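Local coordinates for protein aldehyde dehydrogenase (Listeria monocytogenes, PDB 3K9D) that probably acts as an oxidoreductase on the aldehyde or oxo group of its substrates, with NAD or NADP as acceptor, at residues N231-V236 / I268-K273; Q255-E260 / P345-Y350; H277-A282 / R323-E328; A284-K289 / A314-P319. One frame throughout, in Å; residues are numbered along the deposited sequence. Where two conformers were deposited one is given.

Contact 1: N231-V236 / I268-K273; sequences NIPRAV and IAEFRK
Glu-270 reaches out from helix 261-273 and lays its side chain, from CB to OE2, against Ile-232, Pro-233 and Val-236 on helix 232-243. Its CB lies 3.7 Å from CG2 of Ile-232, though that residue was modelled in two conformers and this touch is the less certain. CG comes next and sits 3.7 Å from Val-236 CG2. CG also meets Pro-233 CA, at 3.8 Å. The chain turns here: CG is anti to the backbone N (chi1 -168°), which sends it across to the neighbouring helix, and a bend at the second torsion carries the carboxylate over the proline. CD lies over CA and CG of Pro-233, 3.9 Å from Pro-233 CA. The two side chains cross at about a right angle, and OE2 ends 3.6 Å from Pro-233 CB. Its polar partner lies outside this pair, since OE2 accepts a hydrogen bond from Gln-274, which also bonds the carbonyl of Pro-233. The two helices pack on one face of the parallel sheet of the alpha/beta fold; the axes of the two short segments approach to 9.4 Å and cross at -55°. Deeper in that layer, Val-236 is wedged between Glu-270 and the ring of Phe-271. Its CG2 stands over the ring centre, 4.0 Å from the centroid and 12° off the normal, a CH-pi contact. The other methyl, CG1, lies over the same face toward the ring's CD1 side, 3.7 Å from Phe-271 CD1. Beyond the valine, Phe-271 also touches Ile-226 of strand 223-226 and Ala-276 and Phe-278 of strand 276-278.

Contact 2: Q255-E260 / P345-Y350; sequences QSVVVE and PILAFY
Val-257 and Phe-349 form the middle of three parallel bridges, Ser-256 with Ala-348 and Val-258 with Tyr-350 on either side, which join strands 256-260 and 346-352 inside the seven-stranded parallel sheet. The strand axes diverge by only 22°. Backbone bonds come first. Val-257 uses both its polar atoms: its N donates to Ala-348 O at 2.7 Å, and its O accepts from Tyr-350 N, also at 2.7 Å. Outside these, Ala-348 N reaches Gln-255 O at 3.1 Å and Val-259 N reaches Tyr-350 O at 3.0 Å. The bonds thus alternate between the strands, as parallel pairing requires. CA-H...O contacts reinforce them, notably Phe-349 CA to Val-257 O at 3.3 Å, which gives that carbonyl a second hydrogen to face.

Apolar contacts divide between the two faces. On the face bearing Val-257 and Phe-349, under helix 261-273, the phenyl group lies with its CG anti to the backbone N (chi1 -168°), an orientation that leans the ring toward the neighbouring strand. Its CD1 sits 3.9 Å from Val-257 CB, and both methyls of Val-259 press on its far end, the valine and phenylalanine side chains crossing at about a right angle. Leu-347 adds CD1 against CG2 of Val-257. The opposite face carries Ser-256, Val-258 and Tyr-350 and is covered by helix 355-368. There Tyr-350 sends its hydroxyl to the backbone O of Lys-331, while Ser-256 CB lies at the edge of the tyrosine ring, in its plane, 3.7 Å from Tyr-350 CE2.

Contact 3: H277-A282 / R323-E328; sequences HFLSDA and RVLIAE
His-277 opens the pairing with strand 324-328: its backbone N donates to Val-324 O at 3.0 Å. Its carbonyl O then accepts from Ile-326 N at 2.9 Å, so that His-277 brackets its bridge partner Leu-325. The imidazole approaches Leu-325 edge-on, the methyl CD2 of the leucine lying in the ring plane 4.0 Å from His-277 CD2. Phe-278 points to the other side of the sheet, next to Ile-326, the two side chains running alongside each other in the same direction. With CG anti to the carbonyl carbon (chi1 -75°), the phenyl ring turns one face to the isoleucine. Ile-326 CB stands over that face near the rim, 25° off the normal and 4.2 Å from the centroid, a CH-pi contact. The branch CG2 comes closer to the rim, 3.7 Å from Phe-278 CE1. Ile-268 and Phe-271 of helix 261-273 also pack on this phenylalanine. Leu-279 returns to the His-277 side, where its CD2 meets CD2 of Leu-325 at 4.1 Å. Its N gives the straightest bond of the three, to Ile-326 O at 2.8 Å, with an N-H...O angle of 173°. Ser-280 follows as the N-cap of helix 281-291, and the chain leaves the sheet. The alternation of bonds and faces marks a short parallel pair at the border of an alpha/beta sheet, with 276-278 as the outermost strand on this side within the chain.

Contact 4: A284-K289 / A314-P319; sequences AVQLGK and AGLTVP
Ala-284 O, one turn ahead of the Leu-287 that packs on Ala-314, is held by two donors, Gly-288 N at 3.0 Å in the helix and the hydroxyl of Tyr-338 from a loop. Helix 281-291 lies here against the C-terminal end of helix 307-313, which closes in a Schellman motif. Gly-315 is the first residue to leave helical angles, with phi 72° and two bonds back into the last turn. Ala-314, just before the turn, points CB at helix 281-291; Leu-316, just after it, brings its methyls there. With CG anti to the backbone N (chi1 -179°), Leu-287 places its CD1 3.8 Å from Ala-314 CB, while the side chain also touches Ile-310 and Leu-279. Leu-316 also reaches Leu-279, so the two leucines share a neighbour. The outer side is lined by Gln-286, extended beyond CG and running past Leu-316 in the opposite direction; its CG sits 3.6 Å from Ala-314 O. Farther along the loop, Val-318 O takes a hydrogen bond from Gln-308. Back at the helix, Leu-316 CD1 ends 4.3 Å from Leu-287 CB.

In the fold
The four contacts lie on the same side of the chain's centre, in the alpha/beta unit built on the seven-stranded parallel sheet. Contacts 2 and 3, about 10 Å apart between centres, meet along strands 346-352 and 324-328, with probable backbone hydrogen bonds from Leu-347 N to Leu-325 O and Phe-349 N to Ala-327 O. Contact 1, between helices 232-243 and 261-273, packs through Ile-268 and Phe-271 on the face that carries Phe-349 and Phe-278. Contact 4, about 8 Å from contact 3 between centres, shares helix 281-291 with it. Along the chain, contact 4 nests in contact 3 and contact 3 in contact 2, while contacts 1 and 2 interleave, so helix layer and sheet are built from alternating pieces of the same chain.

Contact 1: N231-V236 / I268-K273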
loop_
_atom_site.group_PDB
_atom_site.type_symbol
_atom_site.label_atom_id
_atom_site.label_comp_id
_atom_site.label_asym_id
_atom_site.label_seq_id
_atom_site.Cartn_x
_atom_site.Cartn_y
_atom_site.Cartn_z
ATOM N N ASN A 231 10.660 -18.145 -31.988
ATOM C CA ASN A 231 11.653 -19.194 -32.114
ATOM C C ASN A 231 11.183 -20.371 -31.233
ATOM O O ASN A 231 11.302 -20.312 -30.016
ATOM C CB ASN A 231 12.983 -18.626 -31.620
ATOM C CG ASN A 231 14.139 -19.578 -31.790
ATOM O OD1 ASN A 231 14.113 -20.706 -31.312
ATOM N ND2 ASN A 231 15.192 -19.103 -32.442
ATOM N N ILE A 232 10.647 -21.415 -31.860
ATOM C CA ILE A 232 10.048 -22.556 -31.144
ATOM C C ILE A 232 11.061 -23.311 -30.271
ATOM O O ILE A 232 10.808 -23.521 -29.086
ATOM C CB ILE A 232 9.298 -23.572 -32.091
ATOM C CG1 ILE A 232 8.384 -22.860 -33.094
ATOM C CG2 ILE A 232 8.520 -24.610 -31.282
ATOM C CD1 ILE A 232 7.254 -22.111 -32.465
ATOM N N PRO A 233 12.218 -23.746 -30.858
ATOM C CA PRO A 233 13.134 -24.465 -29.966
ATOM C C PRO A 233 13.518 -23.696 -28.686
ATOM O O PRO A 233 13.596 -24.295 -27.616
ATOM C CB PRO A 233 14.379 -24.696 -30.852
ATOM C CG PRO A 233 13.816 -24.789 -32.235
ATOM C CD PRO A 233 12.761 -23.700 -32.236
ATOM N N ARG A 234 13.738 -22.388 -28.789
ATOM C CA ARG A 234 14.019 -21.581 -27.595
ATOM C C ARG A 234 12.778 -21.347 -26.716
ATOM O O ARG A 234 12.897 -21.356 -25.498
ATOM C CB ARG A 234 14.665 -20.237 -27.957
ATOM C CG ARG A 234 15.273 -19.515 -26.748
ATOM C CD ARG A 234 16.112 -18.337 -27.197
ATOM N NE ARG A 234 15.308 -17.440 -28.022
ATOM C CZ ARG A 234 14.823 -16.274 -27.617
ATOM N NH1 ARG A 234 15.084 -15.822 -26.392
ATOM N NH2 ARG A 234 14.093 -15.549 -28.456
ATOM N N ALA A 235 11.603 -21.146 -27.327
ATOM C CA ALA A 235 10.364 -20.983 -26.552
ATOM C C ALA A 235 10.081 -22.237 -25.736
ATOM O O ALA A 235 9.757 -22.139 -24.560
ATOM C CB ALA A 235 9.162 -20.639 -27.444
ATOM N N VAL A 236 10.245 -23.405 -26.357
ATOM C CA VAL A 236 10.109 -24.676 -25.672
ATOM C C VAL A 236 11.136 -24.835 -24.541
ATOM O O VAL A 236 10.771 -25.229 -23.440
ATOM C CB VAL A 236 10.136 -25.881 -26.668
ATOM C CG1 VAL A 236 10.117 -27.191 -25.927
ATOM C CG2 VAL A 236 8.927 -25.817 -27.617
ATOM N N ILE A 268 4.078 -28.867 -30.852
ATOM C CA ILE A 268 3.938 -30.197 -30.241
ATOM C C ILE A 268 5.177 -31.055 -30.534
ATOM O O ILE A 268 5.770 -31.598 -29.604
ATOM C CB ILE A 268 2.608 -30.895 -30.654
ATOM C CG1 ILE A 268 1.422 -30.084 -30.100
ATOM C CG2 ILE A 268 2.575 -32.356 -30.177
ATOM C CD1 ILE A 268 0.091 -30.745 -30.186
ATOM N N ALA A 269 5.604 -31.097 -31.801
ATOM C CA ALA A 269 6.819 -31.832 -32.201
ATOM C C ALA A 269 8.087 -31.416 -31.433
ATOM O O ALA A 269 8.867 -32.263 -30.999
ATOM C CB ALA A 269 7.033 -31.733 -33.712
ATOM N N GLU A 270 8.266 -30.112 -31.243
ATOM C CA GLU A 270 9.395 -29.596 -30.487
ATOM C C GLU A 270 9.303 -29.901 -28.996
ATOM O O GLU A 270 10.315 -30.281 -28.379
ATOM C CB GLU A 270 9.569 -28.099 -30.738
ATOM C CG GLU A 270 10.881 -27.483 -30.237
ATOM C CD GLU A 270 12.140 -28.102 -30.824
ATOM O OE1 GLU A 270 12.094 -28.639 -31.947
ATOM O OE2 GLU A 270 13.184 -28.068 -30.133
ATOM N N PHE A 271 8.104 -29.731 -28.418
ATOM C CA PHE A 271 7.878 -30.077 -27.012
ATOM C C PHE A 271 8.270 -31.542 -26.803
ATOM O O PHE A 271 9.002 -31.862 -25.868
ATOM C CB PHE A 271 6.427 -29.777 -26.557
ATOM C CG PHE A 271 6.274 -28.462 -25.798
ATOM C CD1 PHE A 271 6.887 -28.280 -24.554
ATOM C CD2 PHE A 271 5.529 -27.416 -26.330
ATOM C CE1 PHE A 271 6.762 -27.066 -23.845
ATOM C CE2 PHE A 271 5.381 -26.203 -25.633
ATOM C CZ PHE A 271 6.002 -26.034 -24.379
ATOM N N ARG A 272 7.822 -32.406 -27.715
ATOM C CA ARG A 272 8.226 -33.832 -27.727
ATOM C C ARG A 272 9.724 -34.115 -27.815
ATOM O O ARG A 272 10.253 -34.904 -27.025
ATOM C CB ARG A 272 7.495 -34.592 -28.824
ATOM C CG ARG A 272 6.146 -35.043 -28.385
ATOM C CD ARG A 272 5.330 -35.639 -29.516
ATOM N NE ARG A 272 4.071 -36.124 -28.973
ATOM C CZ ARG A 272 2.926 -36.212 -29.642
ATOM N NH1 ARG A 272 2.848 -35.846 -30.911
ATOM N NH2 ARG A 272 1.850 -36.675 -29.028
ATOM N N LYS A 273 10.392 -33.476 -28.776
ATOM C CA LYS A 273 11.853 -33.544 -28.949
ATOM C C LYS A 273 12.634 -33.197 -27.672
ATOM O O LYS A 273 13.654 -33.830 -27.346
ATOM C CB LYS A 273 12.280 -32.595 -30.087
ATOM C CG LYS A 273 13.637 -32.922 -30.704
ATOM C CD LYS A 273 14.208 -31.773 -31.493
ATOM C CE LYS A 273 15.699 -32.031 -31.707
ATOM N NZ LYS A 273 16.490 -30.856 -32.157
#

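Contact 2: Q255-E260 / P345-Y350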
loop_
_atom_site.group_PDB
_atom_site.type_symbol
_atom_site.label_atom_id
_atom_site.label_comp_id
_atom_site.label_asym_id
_atom_site.label_seq_id
_atom_site.Cartn_x
_atom_site.Cartn_y
_atom_site.Cartn_z
ATOM N N GLN A 255 1.503 -22.189 -16.612
ATOM C CA GLN A 255 0.470 -23.154 -16.240
ATOM C C GLN A 255 -0.281 -23.719 -17.453
ATOM O O GLN A 255 -0.913 -24.784 -17.395
ATOM C CB GLN A 255 -0.490 -22.541 -15.212
ATOM C CG GLN A 255 0.149 -22.319 -13.847
ATOM C CD GLN A 255 0.501 -23.628 -13.156
ATOM O OE1 GLN A 255 -0.159 -24.641 -13.370
ATOM N NE2 GLN A 255 1.544 -23.611 -12.318
ATOM N N SER A 256 -0.186 -22.995 -18.556
ATOM C CA SER A 256 -0.726 -23.444 -19.825
ATOM C C SER A 256 0.175 -22.980 -20.964
ATOM O O SER A 256 0.958 -22.027 -20.802
ATOM C CB SER A 256 -2.177 -22.958 -20.032
ATOM O OG SER A 256 -2.278 -21.549 -20.054
ATOM N N VAL A 257 0.087 -23.699 -22.085
ATOM C CA VAL A 257 0.657 -23.269 -23.344
ATOM C C VAL A 257 -0.498 -22.945 -24.298
ATOM O O VAL A 257 -1.423 -23.720 -24.456
ATOM C CB VAL A 257 1.639 -24.319 -23.972
ATOM C CG1 VAL A 257 2.262 -23.766 -25.255
ATOM C CG2 VAL A 257 2.751 -24.702 -22.990
ATOM N N VAL A 258 -0.446 -21.768 -24.895
ATOM C CA VAL A 258 -1.415 -21.357 -25.888
ATOM C C VAL A 258 -0.637 -21.215 -27.202
ATOM O O VAL A 258 0.385 -20.564 -27.227
ATOM C CB VAL A 258 -2.087 -19.997 -25.506
ATOM C CG1 VAL A 258 -3.081 -19.554 -26.588
ATOM C CG2 VAL A 258 -2.805 -20.108 -24.134
ATOM N N VAL A 259 -1.111 -21.867 -28.267
ATOM C CA VAL A 259 -0.481 -21.791 -29.594
ATOM C C VAL A 259 -1.535 -21.432 -30.625
ATOM O O VAL A 259 -2.721 -21.703 -30.418
ATOM C CB VAL A 259 0.196 -23.156 -30.031
ATOM C CG1 VAL A 259 1.089 -23.685 -28.942
ATOM C CG2 VAL A 259 -0.843 -24.193 -30.379
ATOM N N GLU A 260 -1.105 -20.821 -31.724
ATOM C CA GLU A 260 -1.959 -20.645 -32.899
ATOM C C GLU A 260 -2.001 -21.957 -33.680
ATOM O O GLU A 260 -1.051 -22.740 -33.634
ATOM C CB GLU A 260 -1.461 -19.487 -33.782
ATOM C CG GLU A 260 -1.790 -18.092 -33.235
ATOM C CD GLU A 260 -0.875 -17.015 -33.781
ATOM O OE1 GLU A 260 0.337 -17.055 -33.500
ATOM O OE2 GLU A 260 -1.359 -16.115 -34.490
ATOM N N PRO A 345 5.176 -30.090 -12.445
ATOM C CA PRO A 345 5.512 -30.179 -13.879
ATOM C C PRO A 345 4.336 -30.682 -14.745
ATOM O O PRO A 345 4.424 -31.712 -15.441
ATOM C CB PRO A 345 6.707 -31.154 -13.901
ATOM C CG PRO A 345 6.469 -32.046 -12.709
ATOM C CD PRO A 345 5.909 -31.103 -11.654
ATOM N N ILE A 346 3.226 -29.947 -14.677
ATOM C CA ILE A 346 2.020 -30.249 -15.432
ATOM C C ILE A 346 1.580 -28.984 -16.177
ATOM O O ILE A 346 1.470 -27.911 -15.574
ATOM C CB ILE A 346 0.836 -30.730 -14.516
ATOM C CG1 ILE A 346 1.277 -31.855 -13.582
ATOM C CG2 ILE A 346 -0.390 -31.155 -15.383
ATOM C CD1 ILE A 346 0.248 -32.248 -12.515
ATOM N N LEU A 347 1.279 -29.138 -17.466
ATOM C CA LEU A 347 0.773 -28.050 -18.303
ATOM C C LEU A 347 -0.556 -28.370 -18.989
ATOM O O LEU A 347 -0.782 -29.500 -19.410
ATOM C CB LEU A 347 1.793 -27.712 -19.396
ATOM C CG LEU A 347 3.094 -27.041 -18.982
ATOM C CD1 LEU A 347 4.081 -27.109 -20.129
ATOM C CD2 LEU A 347 2.860 -25.583 -18.518
ATOM N N ALA A 348 -1.433 -27.367 -19.076
ATOM C CA ALA A 348 -2.489 -27.339 -20.097
ATOM C C ALA A 348 -1.952 -26.889 -21.446
ATOM O O ALA A 348 -0.953 -26.179 -21.520
ATOM C CB ALA A 348 -3.646 -26.419 -19.660
ATOM N N PHE A 349 -2.633 -27.284 -22.519
ATOM C CA PHE A 349 -2.256 -26.888 -23.879
ATOM C C PHE A 349 -3.495 -26.460 -24.684
ATOM O O PHE A 349 -4.351 -27.286 -24.990
ATOM C CB PHE A 349 -1.539 -28.046 -24.580
ATOM C CG PHE A 349 -0.854 -27.662 -25.866
ATOM C CD1 PHE A 349 0.524 -27.472 -25.902
ATOM C CD2 PHE A 349 -1.584 -27.525 -27.057
ATOM C CE1 PHE A 349 1.155 -27.123 -27.068
ATOM C CE2 PHE A 349 -0.947 -27.167 -28.234
ATOM C CZ PHE A 349 0.416 -26.988 -28.244
ATOM N N TYR A 350 -3.576 -25.174 -25.027
ATOM C CA TYR A 350 -4.728 -24.628 -25.764
ATOM C C TYR A 350 -4.358 -24.258 -27.193
ATOM O O TYR A 350 -3.240 -23.802 -27.461
ATOM C CB TYR A 350 -5.253 -23.353 -25.110
ATOM C CG TYR A 350 -5.853 -23.473 -23.728
ATOM C CD1 TYR A 350 -7.225 -23.688 -23.558
ATOM C CD2 TYR A 350 -5.062 -23.316 -22.590
ATOM C CE1 TYR A 350 -7.792 -23.753 -22.284
ATOM C CE2 TYR A 350 -5.614 -23.415 -21.306
ATOM C CZ TYR A 350 -6.978 -23.619 -21.162
ATOM O OH TYR A 350 -7.532 -23.695 -19.905
#

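Contact 3: H277-A282 / R323-E328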
loop_
_atom_site.group_PDB
_atom_site.type_symbol
_atom_site.label_atom_id
_atom_site.label_comp_id
_atom_site.label_asym_id
_atom_site.label_seq_id
_atom_site.Cartn_x
_atom_site.Cartn_y
_atom_site.Cartn_z
ATOM N N HIS A 277 5.822 -34.962 -22.486
ATOM C CA HIS A 277 4.897 -36.048 -22.718
ATOM C C HIS A 277 3.457 -35.570 -22.718
ATOM O O HIS A 277 2.943 -35.086 -21.705
ATOM C CB HIS A 277 5.060 -37.135 -21.655
ATOM C CG HIS A 277 4.292 -38.383 -21.949
ATOM N ND1 HIS A 277 4.508 -39.140 -23.082
ATOM C CD2 HIS A 277 3.330 -39.027 -21.246
ATOM C CE1 HIS A 277 3.706 -40.190 -23.069
ATOM N NE2 HIS A 277 2.993 -40.152 -21.957
ATOM N N PHE A 278 2.817 -35.731 -23.870
ATOM C CA PHE A 278 1.436 -35.352 -24.078
ATOM C C PHE A 278 0.536 -36.503 -23.656
ATOM O O PHE A 278 0.714 -37.653 -24.081
ATOM C CB PHE A 278 1.205 -34.977 -25.543
ATOM C CG PHE A 278 1.764 -33.632 -25.912
ATOM C CD1 PHE A 278 0.954 -32.502 -25.881
ATOM C CD2 PHE A 278 3.099 -33.488 -26.276
ATOM C CE1 PHE A 278 1.464 -31.253 -26.215
ATOM C CE2 PHE A 278 3.619 -32.248 -26.607
ATOM C CZ PHE A 278 2.797 -31.128 -26.579
ATOM N N LEU A 279 -0.406 -36.179 -22.783
ATOM C CA LEU A 279 -1.333 -37.141 -22.244
ATOM C C LEU A 279 -2.414 -37.385 -23.268
ATOM O O LEU A 279 -2.729 -36.491 -24.057
ATOM C CB LEU A 279 -1.944 -36.603 -20.946
ATOM C CG LEU A 279 -0.947 -36.454 -19.798
ATOM C CD1 LEU A 279 -1.671 -36.000 -18.557
ATOM C CD2 LEU A 279 -0.250 -37.786 -19.542
ATOM N N SER A 280 -2.981 -38.592 -23.248
ATOM C CA SER A 280 -4.122 -38.923 -24.084
ATOM C C SER A 280 -5.350 -38.338 -23.404
ATOM O O SER A 280 -5.270 -37.932 -22.252
ATOM C CB SER A 280 -4.257 -40.440 -24.221
ATOM O OG SER A 280 -4.954 -40.977 -23.116
ATOM N N ASP A 281 -6.477 -38.292 -24.111
ATOM C CA ASP A 281 -7.740 -37.827 -23.523
ATOM C C ASP A 281 -8.050 -38.533 -22.199
ATOM O O ASP A 281 -8.295 -37.871 -21.187
ATOM C CB ASP A 281 -8.902 -37.989 -24.518
ATOM C CG ASP A 281 -10.255 -37.660 -23.899
ATOM O OD1 ASP A 281 -10.506 -36.478 -23.577
ATOM O OD2 ASP A 281 -11.064 -38.594 -23.728
ATOM N N ALA A 282 -7.991 -39.865 -22.199
ATOM C CA ALA A 282 -8.294 -40.662 -21.006
ATOM C C ALA A 282 -7.304 -40.416 -19.856
ATOM O O ALA A 282 -7.712 -40.301 -18.700
ATOM C CB ALA A 282 -8.374 -42.150 -21.356
ATOM N N ARG A 323 9.669 -34.985 -18.941
ATOM C CA ARG A 323 10.026 -33.786 -18.185
ATOM C C ARG A 323 8.813 -33.026 -17.656
ATOM O O ARG A 323 8.894 -32.404 -16.594
ATOM C CB ARG A 323 10.860 -32.842 -19.045
ATOM C CG ARG A 323 12.258 -33.371 -19.410
ATOM C CD ARG A 323 13.135 -32.260 -19.993
ATOM N NE ARG A 323 13.403 -31.212 -19.005
ATOM C CZ ARG A 323 13.915 -30.012 -19.280
ATOM N NH1 ARG A 323 14.220 -29.673 -20.522
ATOM N NH2 ARG A 323 14.107 -29.132 -18.303
ATOM N N VAL A 324 7.713 -33.075 -18.407
ATOM C CA VAL A 324 6.428 -32.449 -18.039
ATOM C C VAL A 324 5.291 -33.270 -18.648
ATOM O O VAL A 324 5.460 -33.939 -19.681
ATOM C CB VAL A 324 6.241 -30.960 -18.545
ATOM C CG1 VAL A 324 7.116 -29.937 -17.795
ATOM C CG2 VAL A 324 6.419 -30.854 -20.054
ATOM N N LEU A 325 4.127 -33.192 -18.017
ATOM C CA LEU A 325 2.930 -33.801 -18.538
ATOM C C LEU A 325 2.065 -32.699 -19.092
ATOM O O LEU A 325 1.826 -31.699 -18.416
ATOM C CB LEU A 325 2.203 -34.594 -17.444
ATOM C CG LEU A 325 3.007 -35.764 -16.855
ATOM C CD1 LEU A 325 2.259 -36.399 -15.684
ATOM C CD2 LEU A 325 3.350 -36.813 -17.926
ATOM N N ILE A 326 1.634 -32.869 -20.344
ATOM C CA ILE A 326 0.819 -31.875 -21.038
ATOM C C ILE A 326 -0.544 -32.436 -21.474
ATOM O O ILE A 326 -0.633 -33.455 -22.173
ATOM C CB ILE A 326 1.573 -31.256 -22.247
ATOM C CG1 ILE A 326 3.002 -30.878 -21.857
ATOM C CG2 ILE A 326 0.833 -30.016 -22.793
ATOM C CD1 ILE A 326 3.757 -30.040 -22.903
ATOM N N ALA A 327 -1.599 -31.753 -21.037
ATOM C CA ALA A 327 -2.965 -32.108 -21.359
ATOM C C ALA A 327 -3.558 -31.025 -22.230
ATOM O O ALA A 327 -3.552 -29.853 -21.856
ATOM C CB ALA A 327 -3.779 -32.239 -20.086
ATOM N N GLU A 328 -4.056 -31.409 -23.398
ATOM C CA GLU A 328 -4.796 -30.476 -24.224
ATOM C C GLU A 328 -6.086 -30.088 -23.500
ATOM O O GLU A 328 -6.720 -30.923 -22.833
ATOM C CB GLU A 328 -5.049 -31.041 -25.626
ATOM C CG GLU A 328 -3.772 -31.044 -26.498
ATOM C CD GLU A 328 -4.025 -31.391 -27.947
ATOM O OE1 GLU A 328 -4.854 -30.723 -28.607
ATOM O OE2 GLU A 328 -3.366 -32.320 -28.442
#

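Contact 4: A284-K289 / A314-P319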
loop_
_atom_site.group_PDB
_atom_site.type_symbol
_atom_site.label_atom_id
_atom_site.label_comp_id
_atom_site.label_asym_id
_atom_site.label_seq_id
_atom_site.Cartn_x
_atom_site.Cartn_y
_atom_site.Cartn_z
ATOM N N ALA A 284 -5.501 -37.644 -19.468
ATOM C CA ALA A 284 -5.765 -36.267 -19.058
ATOM C C ALA A 284 -6.973 -36.195 -18.129
ATOM O O ALA A 284 -6.953 -35.459 -17.156
ATOM C CB ALA A 284 -5.978 -35.382 -20.270
ATOM N N VAL A 285 -8.014 -36.962 -18.440
ATOM C CA VAL A 285 -9.199 -37.066 -17.579
ATOM C C VAL A 285 -8.868 -37.726 -16.235
ATOM O O VAL A 285 -9.332 -37.268 -15.182
ATOM C CB VAL A 285 -10.352 -37.824 -18.285
ATOM C CG1 VAL A 285 -11.450 -38.204 -17.298
ATOM C CG2 VAL A 285 -10.937 -36.976 -19.396
ATOM N N GLN A 286 -8.056 -38.785 -16.274
ATOM C CA GLN A 286 -7.640 -39.494 -15.066
ATOM C C GLN A 286 -6.857 -38.601 -14.121
ATOM O O GLN A 286 -7.143 -38.567 -12.936
ATOM C CB GLN A 286 -6.811 -40.732 -15.410
ATOM C CG GLN A 286 -6.670 -41.715 -14.252
ATOM C CD GLN A 286 -6.231 -43.100 -14.701
ATOM O OE1 GLN A 286 -5.906 -43.959 -13.875
ATOM N NE2 GLN A 286 -6.224 -43.324 -16.014
ATOM N N LEU A 287 -5.874 -37.874 -14.661
ATOM C CA LEU A 287 -5.062 -36.948 -13.873
ATOM C C LEU A 287 -5.905 -35.766 -13.375
ATOM O O LEU A 287 -5.712 -35.299 -12.256
ATOM C CB LEU A 287 -3.839 -36.475 -14.685
ATOM C CG LEU A 287 -2.845 -35.513 -14.028
ATOM C CD1 LEU A 287 -2.202 -36.122 -12.800
ATOM C CD2 LEU A 287 -1.797 -35.013 -14.996
ATOM N N GLY A 288 -6.854 -35.314 -14.193
ATOM C CA GLY A 288 -7.775 -34.242 -13.801
ATOM C C GLY A 288 -8.642 -34.575 -12.591
ATOM O O GLY A 288 -8.833 -33.738 -11.700
ATOM N N LYS A 289 -9.166 -35.800 -12.562
ATOM C CA LYS A 289 -9.915 -36.315 -11.404
ATOM C C LYS A 289 -9.050 -36.363 -10.138
ATOM O O LYS A 289 -9.507 -35.994 -9.054
ATOM C CB LYS A 289 -10.501 -37.699 -11.712
ATOM C CG LYS A 289 -11.634 -37.683 -12.741
ATOM C CD LYS A 289 -12.172 -39.083 -13.004
ATOM C CE LYS A 289 -13.296 -39.053 -14.016
ATOM N NZ LYS A 289 -13.599 -40.410 -14.564
ATOM N N ALA A 314 -1.441 -40.879 -9.709
ATOM C CA ALA A 314 -2.635 -40.809 -10.548
ATOM C C ALA A 314 -2.883 -42.108 -11.303
ATOM O O ALA A 314 -3.865 -42.221 -12.049
ATOM C CB ALA A 314 -2.530 -39.643 -11.522
ATOM N N GLY A 315 -1.986 -43.077 -11.117
ATOM C CA GLY A 315 -2.097 -44.379 -11.764
ATOM C C GLY A 315 -1.812 -44.325 -13.251
ATOM O O GLY A 315 -2.335 -45.132 -14.018
ATOM N N LEU A 316 -0.992 -43.356 -13.660
ATOM C CA LEU A 316 -0.558 -43.232 -15.048
ATOM C C LEU A 316 0.768 -43.954 -15.235
ATOM O O LEU A 316 1.553 -44.094 -14.285
ATOM C CB LEU A 316 -0.389 -41.757 -15.440
ATOM C CG LEU A 316 -1.535 -40.732 -15.391
ATOM C CD1 LEU A 316 -1.073 -39.459 -16.076
ATOM C CD2 LEU A 316 -2.832 -41.225 -16.037
ATOM N N THR A 317 0.998 -44.413 -16.464
ATOM C CA THR A 317 2.268 -45.001 -16.881
ATOM C C THR A 317 2.845 -44.083 -17.947
ATOM O O THR A 317 2.269 -43.927 -19.021
ATOM C CB THR A 317 2.095 -46.441 -17.464
ATOM O OG1 THR A 317 1.565 -47.310 -16.454
ATOM C CG2 THR A 317 3.427 -46.988 -17.934
ATOM N N VAL A 318 4.000 -43.511 -17.634
ATOM C CA VAL A 318 4.580 -42.383 -18.360
ATOM C C VAL A 318 6.069 -42.695 -18.516
ATOM O O VAL A 318 6.665 -43.182 -17.561
ATOM C CB VAL A 318 4.362 -41.083 -17.501
ATOM C CG1 VAL A 318 5.347 -39.995 -17.842
ATOM C CG2 VAL A 318 2.921 -40.577 -17.615
ATOM N N PRO A 319 6.680 -42.431 -19.710
ATOM C CA PRO A 319 8.121 -42.707 -19.906
ATOM C C PRO A 319 9.033 -42.065 -18.845
ATOM O O PRO A 319 8.776 -40.939 -18.414
ATOM C CB PRO A 319 8.408 -42.117 -21.292
ATOM C CG PRO A 319 7.105 -42.196 -22.006
ATOM C CD PRO A 319 6.073 -41.883 -20.939
#